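Local coordinates for galactitol 1-phosphate 5-dehydrogenase (PDB 4UEO), which catalyses the NAD-dependent oxidation of galactitol 1-phosphate to D-tagatose 6-phosphate as a zinc-containing alcohol dehydrogenase that forms a homodimer, at residues A[28-33]-A[121-126]; A[87-92]-A[103-108]; A[140-145]-A[341-346]; A[256-261]-A[281-286]. One frame throughout, in Å; residues are numbered along the deposited sequence.

Contact 1. Residues A[28-33]-A[121-126]; sequences VRVKIA and IVVKRK
With chi1 of -169°, Ile121 swings CG1 anti to its backbone N and leaves CG2 between N and the carbonyl carbon, the branch that then meets Ile32 and Val30. The chi1 of -70° in Ile32 carries its CG1 arm towards that methyl, and Ile32 CD1 ends 3.6 Å from Ile121 CG2. The same methyl rests against Val30 CB. Further along, the CG2 methyls of Val28 and Val123 touch at 4.0 Å. Val28, Val30, Val123 and Ile121 line this face, and Ile32 reaches Ile121 with CD1. Arg29 and Val122 pair on the other face: the extended start of the Arg29 chain passes over Val122, with Arg29 CB 3.8 Å from Val122 CG2.

Four backbone bonds fix the antiparallel register. Val28 N donates to Val123 O at 2.7 Å, and Val123 N donates back to Val28 O; likewise Val30 N donates to Ile121 O at 2.7 Å and Ile121 N to Val30 O. Between these hydrogen-bonded pairs, Arg29 and Val122 form the non-hydrogen-bonded pair, their CA atoms 4.2 Å apart. The short strand axes stand at 136°, evidence of marked twist.

Within the GroES-like domain, strand 27-36 also pairs with strand 60-68. The chemistry implies a backbone-bonded sheet with a branched aliphatic face, to which Val128 adds, while charged ends find partners outside the two segments: Arg29 with Asp66, Lys124 with Glu27, Arg125 with Asp74.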
loop_
_atom_site.group_PDB
_atom_site.type_symbol
_atom_site.label_atom_id
_atom_site.label_comp_id
_atom_site.label_asym_id
_atom_site.label_seq_id
_atom_site.Cartn_x
_atom_site.Cartn_y
_atom_site.Cartn_z
ATOM N N VAL A 28 35.319 11.815 6.385
ATOM C CA VAL A 28 36.217 10.767 6.845
ATOM C C VAL A 28 36.808 10.050 5.635
ATOM O O VAL A 28 36.238 10.088 4.550
ATOM C CB VAL A 28 35.507 9.770 7.776
ATOM C CG1 VAL A 28 34.995 10.501 9.013
ATOM C CG2 VAL A 28 34.343 9.064 7.061
ATOM N N ARG A 29 37.976 9.444 5.806
ATOM C CA ARG A 29 38.571 8.678 4.718
ATOM C C ARG A 29 38.503 7.210 5.093
ATOM O O ARG A 29 38.909 6.819 6.183
ATOM C CB ARG A 29 40.016 9.090 4.428
ATOM C CG ARG A 29 40.616 8.259 3.288
ATOM C CD ARG A 29 41.966 8.770 2.795
ATOM N NE ARG A 29 42.932 8.834 3.874
ATOM C CZ ARG A 29 43.883 9.751 3.968
ATOM N NH1 ARG A 29 44.003 10.682 3.030
ATOM N NH2 ARG A 29 44.722 9.721 4.987
ATOM N N VAL A 30 37.952 6.406 4.196
ATOM C CA VAL A 30 37.771 4.996 4.502
ATOM C C VAL A 30 38.749 4.132 3.701
ATOM O O VAL A 30 38.881 4.280 2.481
ATOM C CB VAL A 30 36.330 4.566 4.234
ATOM C CG1 VAL A 30 36.155 3.077 4.479
ATOM C CG2 VAL A 30 35.358 5.383 5.116
ATOM N N LYS A 31 39.457 3.270 4.422
ATOM C CA LYS A 31 40.301 2.232 3.836
ATOM C C LYS A 31 39.415 1.021 3.496
ATOM O O LYS A 31 38.928 0.334 4.385
ATOM C CB LYS A 31 41.425 1.877 4.816
ATOM C CG LYS A 31 42.417 0.795 4.408
ATOM C CD LYS A 31 43.465 0.660 5.523
ATOM C CE LYS A 31 44.480 -0.439 5.268
ATOM N NZ LYS A 31 45.464 -0.544 6.394
ATOM N N ILE A 32 39.201 0.786 2.205
ATOM C CA ILE A 32 38.149 -0.102 1.739
ATOM C C ILE A 32 38.557 -1.573 1.730
ATOM O O ILE A 32 39.577 -1.943 1.132
ATOM C CB ILE A 32 37.687 0.343 0.337
ATOM C CG1 ILE A 32 36.916 1.667 0.443
ATOM C CG2 ILE A 32 36.819 -0.717 -0.313
ATOM C CD1 ILE A 32 36.556 2.272 -0.888
ATOM N N ALA A 33 37.771 -2.409 2.413
ATOM C CA ALA A 33 38.134 -3.816 2.604
ATOM C C ALA A 33 37.291 -4.753 1.764
ATOM O O ALA A 33 37.715 -5.851 1.468
ATOM C CB ALA A 33 38.018 -4.215 4.078
ATOM N N ILE A 121 38.484 5.925 -0.018
ATOM C CA ILE A 121 37.442 6.837 -0.429
ATOM C C ILE A 121 37.231 7.869 0.675
ATOM O O ILE A 121 37.398 7.564 1.856
ATOM C CB ILE A 121 36.112 6.090 -0.739
ATOM C CG1 ILE A 121 35.118 7.030 -1.433
ATOM C CG2 ILE A 121 35.531 5.451 0.533
ATOM C CD1 ILE A 121 33.790 6.391 -1.759
ATOM N N VAL A 122 36.893 9.094 0.290
ATOM C CA VAL A 122 36.547 10.106 1.275
ATOM C C VAL A 122 35.066 10.420 1.179
ATOM O O VAL A 122 34.563 10.750 0.107
ATOM C CB VAL A 122 37.348 11.389 1.103
ATOM C CG1 VAL A 122 36.719 12.514 1.928
ATOM C CG2 VAL A 122 38.785 11.168 1.513
ATOM N N VAL A 123 34.367 10.297 2.303
ATOM C CA VAL A 123 32.926 10.531 2.351
ATOM C C VAL A 123 32.572 11.338 3.593
ATOM O O VAL A 123 33.414 11.532 4.471
ATOM C CB VAL A 123 32.116 9.202 2.387
ATOM C CG1 VAL A 123 32.410 8.324 1.156
ATOM C CG2 VAL A 123 32.422 8.449 3.657
ATOM N N LYS A 124 31.323 11.791 3.672
ATOM C CA LYS A 124 30.853 12.496 4.854
ATOM C C LYS A 124 30.713 11.515 6.006
ATOM O O LYS A 124 30.434 10.336 5.798
ATOM C CB LYS A 124 29.511 13.184 4.590
ATOM C CG LYS A 124 29.480 14.019 3.330
ATOM C CD LYS A 124 30.326 15.237 3.495
ATOM C CE LYS A 124 30.409 16.049 2.213
ATOM N NZ LYS A 124 31.477 17.080 2.334
ATOM N N ARG A 125 30.923 12.005 7.223
ATOM C CA ARG A 125 30.674 11.210 8.422
ATOM C C ARG A 125 29.314 10.530 8.364
ATOM O O ARG A 125 29.146 9.354 8.760
ATOM C CB ARG A 125 30.763 12.096 9.661
ATOM C CG ARG A 125 30.122 11.496 10.904
ATOM C CD ARG A 125 30.913 10.298 11.366
ATOM N NE ARG A 125 30.343 9.645 12.541
ATOM C CZ ARG A 125 29.466 8.650 12.496
ATOM N NH1 ARG A 125 29.025 8.199 11.330
ATOM N NH2 ARG A 125 29.018 8.117 13.622
ATOM N N LYS A 126 28.334 11.273 7.856
ATOM C CA LYS A 126 26.970 10.758 7.771
ATOM C C LYS A 126 26.849 9.574 6.805
ATOM O O LYS A 126 25.835 8.882 6.790
ATOM C CB LYS A 126 26.022 11.873 7.348
ATOM C CG LYS A 126 24.831 12.016 8.252
ATOM C CD LYS A 126 25.210 12.490 9.645
ATOM C CE LYS A 126 24.041 13.238 10.277
ATOM N NZ LYS A 126 24.226 13.429 11.738
#

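Contact 2. Residues A[87-92]-A[103-108]; sequences LPCFTC and CAKYDF. With ZN (zinc ion), chain D.
Cys103 SG is gripped from several directions: it binds the zinc ion at 2.4 Å and accepts a nearly straight bond from Cys89 N, with an N-H...S angle of 165°. Lys105 N adds a weak bond to the same sulfur. Cys89 SG is held in a similar way, since it binds zinc and takes N-H bonds from Thr91, at 3.3 Å from Thr91 N, and from Cys92. The chi1 of 83° in Cys89 turns its sulfur inward to the metal, whereas Cys103 reaches it with SG anti to its backbone N. Cys92 SG is the third ligand here, 2.3 Å from the zinc, and it also caps the helix that begins just after it. Cys95 completes the four-sulfur site.

Lys105 bends at chi2 and chi3 to bring its NZ within 3.7 Å of Cys89 SG, and Pro88 CB packs on Cys103 CB. Beyond the metal, Leu87 and Asp107 make an antiparallel hydrogen-bonded pair. The bond from Leu87 N to Asp107 O, 2.6 Å long, is straight at hydrogen although its donor stands above the carbonyl plane; Asp107 N answers to Leu87 O. A water donates to both Leu87 O and Lys105 O, bridging the strands as they part towards the zinc.

Spacing and geometry match the structural zinc site of medium-chain alcohol dehydrogenases. Zinc ties Cys89 and Cys92 to Cys103 across the two segments, while the Leu87-Asp107 pair joins their other ends. The N-H groups on the sulfurs, and the lysine amine near one of them, would probably offset thiolate charge.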
loop_
_atom_site.group_PDB
_atom_site.type_symbol
_atom_site.label_atom_id
_atom_site.label_comp_id
_atom_site.label_asym_id
_atom_site.label_seq_id
_atom_site.Cartn_x
_atom_site.Cartn_y
_atom_site.Cartn_z
ATOM N N LEU A 87 22.936 10.488 0.940
ATOM C CA LEU A 87 23.109 11.648 1.820
ATOM C C LEU A 87 21.917 12.597 1.667
ATOM O O LEU A 87 21.875 13.389 0.727
ATOM C CB LEU A 87 24.425 12.401 1.517
ATOM C CG LEU A 87 24.860 13.534 2.471
ATOM C CD1 LEU A 87 25.524 13.030 3.777
ATOM C CD2 LEU A 87 25.763 14.533 1.757
ATOM N N PRO A 88 20.928 12.495 2.573
ATOM C CA PRO A 88 19.808 13.445 2.586
ATOM C C PRO A 88 20.266 14.792 3.119
ATOM O O PRO A 88 21.336 14.875 3.724
ATOM C CB PRO A 88 18.796 12.797 3.525
ATOM C CG PRO A 88 19.612 11.951 4.428
ATOM C CD PRO A 88 20.825 11.497 3.650
ATOM N N CYS A 89 19.461 15.831 2.933
ATOM C CA CYS A 89 19.911 17.164 3.300
ATOM C C CYS A 89 19.774 17.387 4.803
ATOM O O CYS A 89 20.458 18.238 5.365
ATOM C CB CYS A 89 19.135 18.207 2.518
ATOM S SG CYS A 89 17.547 18.636 3.222
ATOM N N PHE A 90 18.908 16.589 5.433
ATOM C CA PHE A 90 18.587 16.647 6.871
ATOM C C PHE A 90 17.916 17.938 7.383
ATOM O O PHE A 90 17.766 18.115 8.594
ATOM C CB PHE A 90 19.846 16.386 7.705
ATOM C CG PHE A 90 20.436 15.001 7.510
ATOM C CD1 PHE A 90 19.775 13.880 7.977
ATOM C CD2 PHE A 90 21.659 14.839 6.876
ATOM C CE1 PHE A 90 20.303 12.623 7.820
ATOM C CE2 PHE A 90 22.204 13.580 6.705
ATOM C CZ PHE A 90 21.523 12.464 7.181
ATOM N N THR A 91 17.481 18.831 6.499
ATOM C CA THR A 91 16.858 20.068 6.986
ATOM C C THR A 91 15.478 20.364 6.401
ATOM O O THR A 91 14.708 21.156 6.977
ATOM C CB THR A 91 17.758 21.304 6.717
ATOM O OG1 THR A 91 18.127 21.348 5.332
ATOM C CG2 THR A 91 19.017 21.245 7.564
ATOM N N CYS A 92 15.158 19.743 5.269
ATOM C CA CYS A 92 13.864 19.974 4.640
ATOM C C CYS A 92 12.754 19.324 5.483
ATOM O O CYS A 92 13.046 18.467 6.322
ATOM C CB CYS A 92 13.862 19.415 3.220
ATOM S SG CYS A 92 13.887 17.617 3.181
ATOM N N CYS A 103 13.657 12.972 0.647
ATOM C CA CYS A 103 14.393 14.226 0.544
ATOM C C CYS A 103 14.554 14.534 -0.937
ATOM O O CYS A 103 14.845 13.634 -1.707
ATOM C CB CYS A 103 15.752 14.130 1.239
ATOM S SG CYS A 103 16.714 15.665 1.176
ATOM N N ALA A 104 14.339 15.783 -1.343
ATOM C CA ALA A 104 14.396 16.141 -2.762
ATOM C C ALA A 104 15.813 16.529 -3.203
ATOM O O ALA A 104 16.125 16.527 -4.396
ATOM C CB ALA A 104 13.418 17.279 -3.064
ATOM N N LYS A 105 16.667 16.858 -2.240
ATOM C CA LYS A 105 18.035 17.281 -2.539
ATOM C C LYS A 105 19.040 16.315 -1.931
ATOM O O LYS A 105 19.854 16.692 -1.084
ATOM C CB LYS A 105 18.299 18.687 -2.021
ATOM C CG LYS A 105 17.432 19.770 -2.660
ATOM C CD LYS A 105 17.161 20.877 -1.653
ATOM C CE LYS A 105 16.891 20.281 -0.270
ATOM N NZ LYS A 105 16.875 21.307 0.807
ATOM N N TYR A 106 18.950 15.067 -2.382
ATOM C CA TYR A 106 19.782 13.946 -1.957
ATOM C C TYR A 106 21.152 13.947 -2.637
ATOM O O TYR A 106 21.278 14.363 -3.787
ATOM C CB TYR A 106 19.056 12.644 -2.297
ATOM C CG TYR A 106 18.260 12.796 -3.580
ATOM C CD1 TYR A 106 18.878 12.743 -4.826
ATOM C CD2 TYR A 106 16.898 13.039 -3.545
ATOM C CE1 TYR A 106 18.147 12.911 -5.999
ATOM C CE2 TYR A 106 16.160 13.211 -4.704
ATOM C CZ TYR A 106 16.787 13.145 -5.927
ATOM O OH TYR A 106 16.045 13.314 -7.075
ATOM N N ASP A 107 22.182 13.490 -1.937
ATOM C CA ASP A 107 23.368 13.023 -2.639
ATOM C C ASP A 107 23.351 11.499 -2.522
ATOM O O ASP A 107 22.669 10.950 -1.653
ATOM C CB ASP A 107 24.657 13.624 -2.068
ATOM C CG ASP A 107 25.765 13.735 -3.117
ATOM O OD1 ASP A 107 25.638 13.088 -4.180
ATOM O OD2 ASP A 107 26.756 14.470 -2.887
ATOM N N PHE A 108 24.066 10.813 -3.406
ATOM C CA PHE A 108 24.173 9.356 -3.319
ATOM C C PHE A 108 25.549 8.900 -3.815
ATOM O O PHE A 108 25.945 9.183 -4.946
ATOM C CB PHE A 108 23.054 8.678 -4.124
ATOM C CG PHE A 108 22.839 7.235 -3.768
ATOM C CD1 PHE A 108 23.637 6.240 -4.319
ATOM C CD2 PHE A 108 21.834 6.868 -2.885
ATOM C CE1 PHE A 108 23.441 4.908 -3.983
ATOM C CE2 PHE A 108 21.627 5.542 -2.552
ATOM C CZ PHE A 108 22.432 4.559 -3.103
HETATM ZN ZN ZN D . 16.054 16.763 3.167
HETATM O O HOH W 1 21.988 16.263 0.446
#

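Contact 3. Residues A[140-145]-A[341-346]; sequences GAFIEP and KVLLIP
Ala141 opens the contact, its CB meeting Leu343 CD2 at 4.1 Å from the 3-10 turn that precedes helix 143-155. Next, Phe142 brings the CE2/CZ end of its ring against Lys341 and Leu343. A chi1 of -83° places the ring beside the backbone N and lets its far end descend to the strand, where Phe142 CZ lies 4.0 Å from Lys341 CG. On the Leu343 side, Phe142 CE2 approaches Leu343 CD1 at 4.2 Å, the two side chains crossing at about a right angle; both neighbours come at the ring obliquely. Leu343 therefore spends one methyl on Ala141 and the other on Phe142.

Glu144, a ligand of the catalytic zinc by similarity, follows in the helix, and its OE1 stays 6.9 Å from Lys341 NZ. Pro145 comes last, its CG 4.4 Å from Lys341 NZ.

The lysine chain bends at chi2 and chi3, so its methylenes serve the aromatic ring while the amine turns to Glu60, in a salt bridge, and to Leu37 O. The contact itself is thus largely apolar, joining the 3-10 turn and first helical residues of 140-145 to strand 341-344; the buried ammonium is satisfied by partners outside it, and its charge may contribute to the electrostatics around the catalytic metal.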
loop_
_atom_site.group_PDB
_atom_site.type_symbol
_atom_site.label_atom_id
_atom_site.label_comp_id
_atom_site.label_asym_id
_atom_site.label_seq_id
_atom_site.Cartn_x
_atom_site.Cartn_y
_atom_site.Cartn_z
ATOM N N GLY A 140 30.555 -6.827 5.531
ATOM C CA GLY A 140 30.073 -5.460 5.579
ATOM C C GLY A 140 29.506 -5.000 4.251
ATOM O O GLY A 140 28.601 -4.176 4.218
ATOM N N ALA A 141 30.006 -5.562 3.154
ATOM C CA ALA A 141 29.549 -5.154 1.830
ATOM C C ALA A 141 28.132 -5.612 1.535
ATOM O O ALA A 141 27.555 -5.233 0.512
ATOM C CB ALA A 141 30.500 -5.677 0.759
ATOM N N PHE A 142 27.584 -6.455 2.412
ATOM C CA PHE A 142 26.235 -6.976 2.231
ATOM C C PHE A 142 25.207 -6.202 3.039
ATOM O O PHE A 142 24.021 -6.438 2.910
ATOM C CB PHE A 142 26.171 -8.457 2.612
ATOM C CG PHE A 142 26.603 -9.364 1.512
ATOM C CD1 PHE A 142 25.688 -9.781 0.550
ATOM C CD2 PHE A 142 27.922 -9.759 1.406
ATOM C CE1 PHE A 142 26.069 -10.588 -0.484
ATOM C CE2 PHE A 142 28.312 -10.575 0.372
ATOM C CZ PHE A 142 27.382 -10.999 -0.577
ATOM N N ILE A 143 25.661 -5.281 3.877
ATOM C CA ILE A 143 24.735 -4.616 4.772
ATOM C C ILE A 143 23.715 -3.797 4.009
ATOM O O ILE A 143 22.526 -3.889 4.272
ATOM C CB ILE A 143 25.470 -3.749 5.777
ATOM C CG1 ILE A 143 26.074 -4.663 6.827
ATOM C CG2 ILE A 143 24.499 -2.771 6.462
ATOM C CD1 ILE A 143 27.065 -4.006 7.683
ATOM N N GLU A 144 24.173 -3.023 3.035
ATOM C CA GLU A 144 23.258 -2.197 2.273
ATOM C C GLU A 144 22.212 -3.037 1.500
ATOM O O GLU A 144 21.017 -2.710 1.537
ATOM C CB GLU A 144 24.048 -1.272 1.337
ATOM C CG GLU A 144 23.273 -0.072 0.877
ATOM C CD GLU A 144 22.521 -0.339 -0.401
ATOM O OE1 GLU A 144 22.673 -1.453 -0.947
ATOM O OE2 GLU A 144 21.805 0.569 -0.875
ATOM N N PRO A 145 22.636 -4.112 0.802
ATOM C CA PRO A 145 21.570 -4.906 0.180
ATOM C C PRO A 145 20.671 -5.634 1.184
ATOM O O PRO A 145 19.522 -5.858 0.844
ATOM C CB PRO A 145 22.324 -5.916 -0.698
ATOM C CG PRO A 145 23.728 -5.833 -0.294
ATOM C CD PRO A 145 23.970 -4.496 0.303
ATOM N N LYS A 341 26.621 -12.251 -6.439
ATOM C CA LYS A 341 27.332 -11.005 -6.147
ATOM C C LYS A 341 28.831 -11.017 -6.530
ATOM O O LYS A 341 29.549 -12.008 -6.321
ATOM C CB LYS A 341 27.173 -10.679 -4.662
ATOM C CG LYS A 341 27.835 -9.422 -4.225
ATOM C CD LYS A 341 27.047 -8.231 -4.700
ATOM C CE LYS A 341 25.712 -8.145 -4.003
ATOM N NZ LYS A 341 24.951 -6.915 -4.397
ATOM N N VAL A 342 29.287 -9.913 -7.120
ATOM C CA VAL A 342 30.701 -9.707 -7.437
ATOM C C VAL A 342 31.344 -8.765 -6.414
ATOM O O VAL A 342 30.822 -7.672 -6.160
ATOM C CB VAL A 342 30.875 -9.123 -8.852
ATOM C CG1 VAL A 342 32.350 -8.988 -9.197
ATOM C CG2 VAL A 342 30.152 -9.991 -9.876
ATOM N N LEU A 343 32.461 -9.180 -5.820
ATOM C CA LEU A 343 33.100 -8.384 -4.761
ATOM C C LEU A 343 34.542 -7.967 -5.062
ATOM O O LEU A 343 35.319 -8.763 -5.582
ATOM C CB LEU A 343 33.100 -9.168 -3.448
ATOM C CG LEU A 343 31.760 -9.524 -2.802
ATOM C CD1 LEU A 343 31.995 -10.476 -1.633
ATOM C CD2 LEU A 343 31.007 -8.269 -2.354
ATOM N N LEU A 344 34.904 -6.740 -4.698
ATOM C CA LEU A 344 36.299 -6.309 -4.733
ATOM C C LEU A 344 36.893 -6.408 -3.331
ATOM O O LEU A 344 36.334 -5.888 -2.372
ATOM C CB LEU A 344 36.418 -4.883 -5.268
ATOM C CG LEU A 344 37.848 -4.387 -5.456
ATOM C CD1 LEU A 344 38.014 -3.908 -6.883
ATOM C CD2 LEU A 344 38.216 -3.286 -4.462
ATOM N N ILE A 345 38.001 -7.123 -3.207
ATOM C CA ILE A 345 38.753 -7.172 -1.957
ATOM C C ILE A 345 40.180 -6.681 -2.237
ATOM O O ILE A 345 40.787 -7.089 -3.225
ATOM C CB ILE A 345 38.795 -8.598 -1.357
ATOM C CG1 ILE A 345 37.517 -9.385 -1.695
ATOM C CG2 ILE A 345 39.025 -8.536 0.151
ATOM C CD1 ILE A 345 36.281 -8.931 -0.918
ATOM N N PRO A 346 40.721 -5.797 -1.384
ATOM C CA PRO A 346 42.068 -5.265 -1.636
ATOM C C PRO A 346 43.165 -6.314 -1.476
ATOM O O PRO A 346 44.079 -6.372 -2.307
ATOM C CB PRO A 346 42.208 -4.168 -0.576
ATOM C CG PRO A 346 41.326 -4.619 0.525
ATOM C CD PRO A 346 40.135 -5.216 -0.167
#

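Contact 4. Residues A[256-261]-A[281-286]; sequences LALVGT and LTVIGS
Strands 256-258 and 282-285 run parallel, their short axes 4.7 Å apart at an angle of 22°, joined by backbone bonds that alternate in direction from Leu256 N to Thr282 O, through the nearly straight one of 2.7 Å from Leu258 N to Ile284 O, to Ser286 N and Leu258 O.

On the face bearing Leu256, Leu258 and Val283, Leu258 CD1 lies 3.6 Å from Val283 CG1, a branch set anti to its backbone N by a chi1 of -174°. Leu256 reaches the start of the other segment, its CD1 at 3.9 Å from Leu281 CD1. Ala257 and Ile284 occupy the other face, where Ile284 packs on Leu155 of helix 143-155. The last backbone bond, Ser286 N to Leu258 O, stretches to 3.0 Å at 142° as the strands end. There a water donates to both Val259 O and Ser286 O, continuing the link where direct pairing stops.

Val283 also pairs antiparallel with a strand of the second subunit, so the sheet runs on across the dimer interface. Parallel register with aliphatic side chains on both faces, at the last two strands of a six-stranded sheet ordered 3-2-1-4-5-6, identifies the Rossmann fold of the dinucleotide-binding domain.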
loop_
_atom_site.group_PDB
_atom_site.type_symbol
_atom_site.label_atom_id
_atom_site.label_comp_id
_atom_site.label_asym_id
_atom_site.label_seq_id
_atom_site.Cartn_x
_atom_site.Cartn_y
_atom_site.Cartn_z
ATOM N N LEU A 256 1.414 -6.290 0.441
ATOM C CA LEU A 256 2.225 -6.424 -0.755
ATOM C C LEU A 256 3.266 -5.312 -0.778
ATOM O O LEU A 256 2.912 -4.140 -0.927
ATOM C CB LEU A 256 1.379 -6.314 -2.008
ATOM C CG LEU A 256 0.769 -7.561 -2.632
ATOM C CD1 LEU A 256 -0.312 -8.136 -1.722
ATOM C CD2 LEU A 256 0.226 -7.207 -4.014
ATOM N N ALA A 257 4.537 -5.672 -0.658
ATOM C CA ALA A 257 5.590 -4.674 -0.588
ATOM C C ALA A 257 6.282 -4.555 -1.935
ATOM O O ALA A 257 6.842 -5.522 -2.442
ATOM C CB ALA A 257 6.587 -5.023 0.513
ATOM N N LEU A 258 6.233 -3.364 -2.528
ATOM C CA LEU A 258 6.795 -3.186 -3.851
ATOM C C LEU A 258 8.245 -2.725 -3.696
ATOM O O LEU A 258 8.514 -1.611 -3.257
ATOM C CB LEU A 258 5.960 -2.195 -4.666
ATOM C CG LEU A 258 4.479 -2.592 -4.861
ATOM C CD1 LEU A 258 3.789 -1.600 -5.748
ATOM C CD2 LEU A 258 4.324 -4.002 -5.448
ATOM N N VAL A 259 9.181 -3.601 -4.024
ATOM C CA VAL A 259 10.590 -3.280 -3.848
ATOM C C VAL A 259 11.271 -3.068 -5.196
ATOM O O VAL A 259 12.079 -2.149 -5.372
ATOM C CB VAL A 259 11.314 -4.401 -3.069
ATOM C CG1 VAL A 259 12.761 -4.020 -2.827
ATOM C CG2 VAL A 259 10.566 -4.712 -1.750
ATOM N N GLY A 260 10.954 -3.937 -6.144
ATOM C CA GLY A 260 11.483 -3.809 -7.484
ATOM C C GLY A 260 10.914 -2.641 -8.265
ATOM O O GLY A 260 9.700 -2.471 -8.374
ATOM N N THR A 261 11.813 -1.832 -8.819
ATOM C CA THR A 261 11.452 -0.758 -9.733
ATOM C C THR A 261 11.107 -1.307 -11.115
ATOM O O THR A 261 11.774 -2.213 -11.615
ATOM C CB THR A 261 12.621 0.257 -9.863
ATOM O OG1 THR A 261 12.547 1.211 -8.801
ATOM C CG2 THR A 261 12.583 0.985 -11.187
ATOM N N LEU A 281 -6.328 -5.658 -0.165
ATOM C CA LEU A 281 -4.889 -5.715 -0.034
ATOM C C LEU A 281 -4.380 -4.394 0.482
ATOM O O LEU A 281 -5.040 -3.355 0.340
ATOM C CB LEU A 281 -4.239 -6.046 -1.365
ATOM C CG LEU A 281 -4.687 -7.343 -2.025
ATOM C CD1 LEU A 281 -3.875 -7.577 -3.297
ATOM C CD2 LEU A 281 -4.539 -8.516 -1.056
ATOM N N THR A 282 -3.211 -4.432 1.105
ATOM C CA THR A 282 -2.475 -3.210 1.382
ATOM C C THR A 282 -1.188 -3.232 0.573
ATOM O O THR A 282 -0.338 -4.122 0.760
ATOM C CB THR A 282 -2.153 -3.061 2.860
ATOM O OG1 THR A 282 -3.370 -2.853 3.585
ATOM C CG2 THR A 282 -1.262 -1.850 3.061
ATOM N N VAL A 283 -1.066 -2.277 -0.346
ATOM C CA VAL A 283 0.115 -2.167 -1.192
ATOM C C VAL A 283 1.045 -1.076 -0.691
ATOM O O VAL A 283 0.673 0.103 -0.541
ATOM C CB VAL A 283 -0.272 -1.915 -2.653
ATOM C CG1 VAL A 283 0.951 -1.946 -3.537
ATOM C CG2 VAL A 283 -1.273 -3.006 -3.098
ATOM N N ILE A 284 2.268 -1.498 -0.422
ATOM C CA ILE A 284 3.259 -0.662 0.213
ATOM C C ILE A 284 4.395 -0.372 -0.764
ATOM O O ILE A 284 5.077 -1.289 -1.216
ATOM C CB ILE A 284 3.799 -1.351 1.474
ATOM C CG1 ILE A 284 2.636 -1.750 2.378
ATOM C CG2 ILE A 284 4.784 -0.464 2.205
ATOM C CD1 ILE A 284 3.055 -2.392 3.657
ATOM N N GLY A 285 4.570 0.892 -1.118
ATOM C CA GLY A 285 5.710 1.291 -1.928
ATOM C C GLY A 285 6.928 1.326 -1.025
ATOM O O GLY A 285 6.873 1.868 0.072
ATOM N N SER A 286 8.022 0.719 -1.463
ATOM C CA SER A 286 9.256 0.745 -0.677
ATOM C C SER A 286 10.322 1.518 -1.446
ATOM O O SER A 286 10.464 1.354 -2.655
ATOM C CB SER A 286 9.729 -0.682 -0.372
ATOM O OG SER A 286 10.648 -0.697 0.702
HETATM O O HOH W 2 12.750 -0.005 -3.447
#

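Contacts 1, 3 and 4 are buried, whereas contact 2 is only partly so and is set apart by a metal and its sulfur ligands, added to backbone pairing. Contacts 1 and 3 reach the same sheet through neighbouring strands 27-36 and 341-344, yet contact 1 is strand pairing and contact 3 purely side-chain packing of a 3-10 turn and first helical residues against a strand. Contact 2 is nested in the loop closed by contact 1 and touches it where Lys126 meets Phe90. Contact 4, its centre about 33 Å from that of contact 1, belongs to the other domain: its pairing is parallel, and its sheet continues into the second subunit, while no other chain touches the segments of contacts 1 to 3.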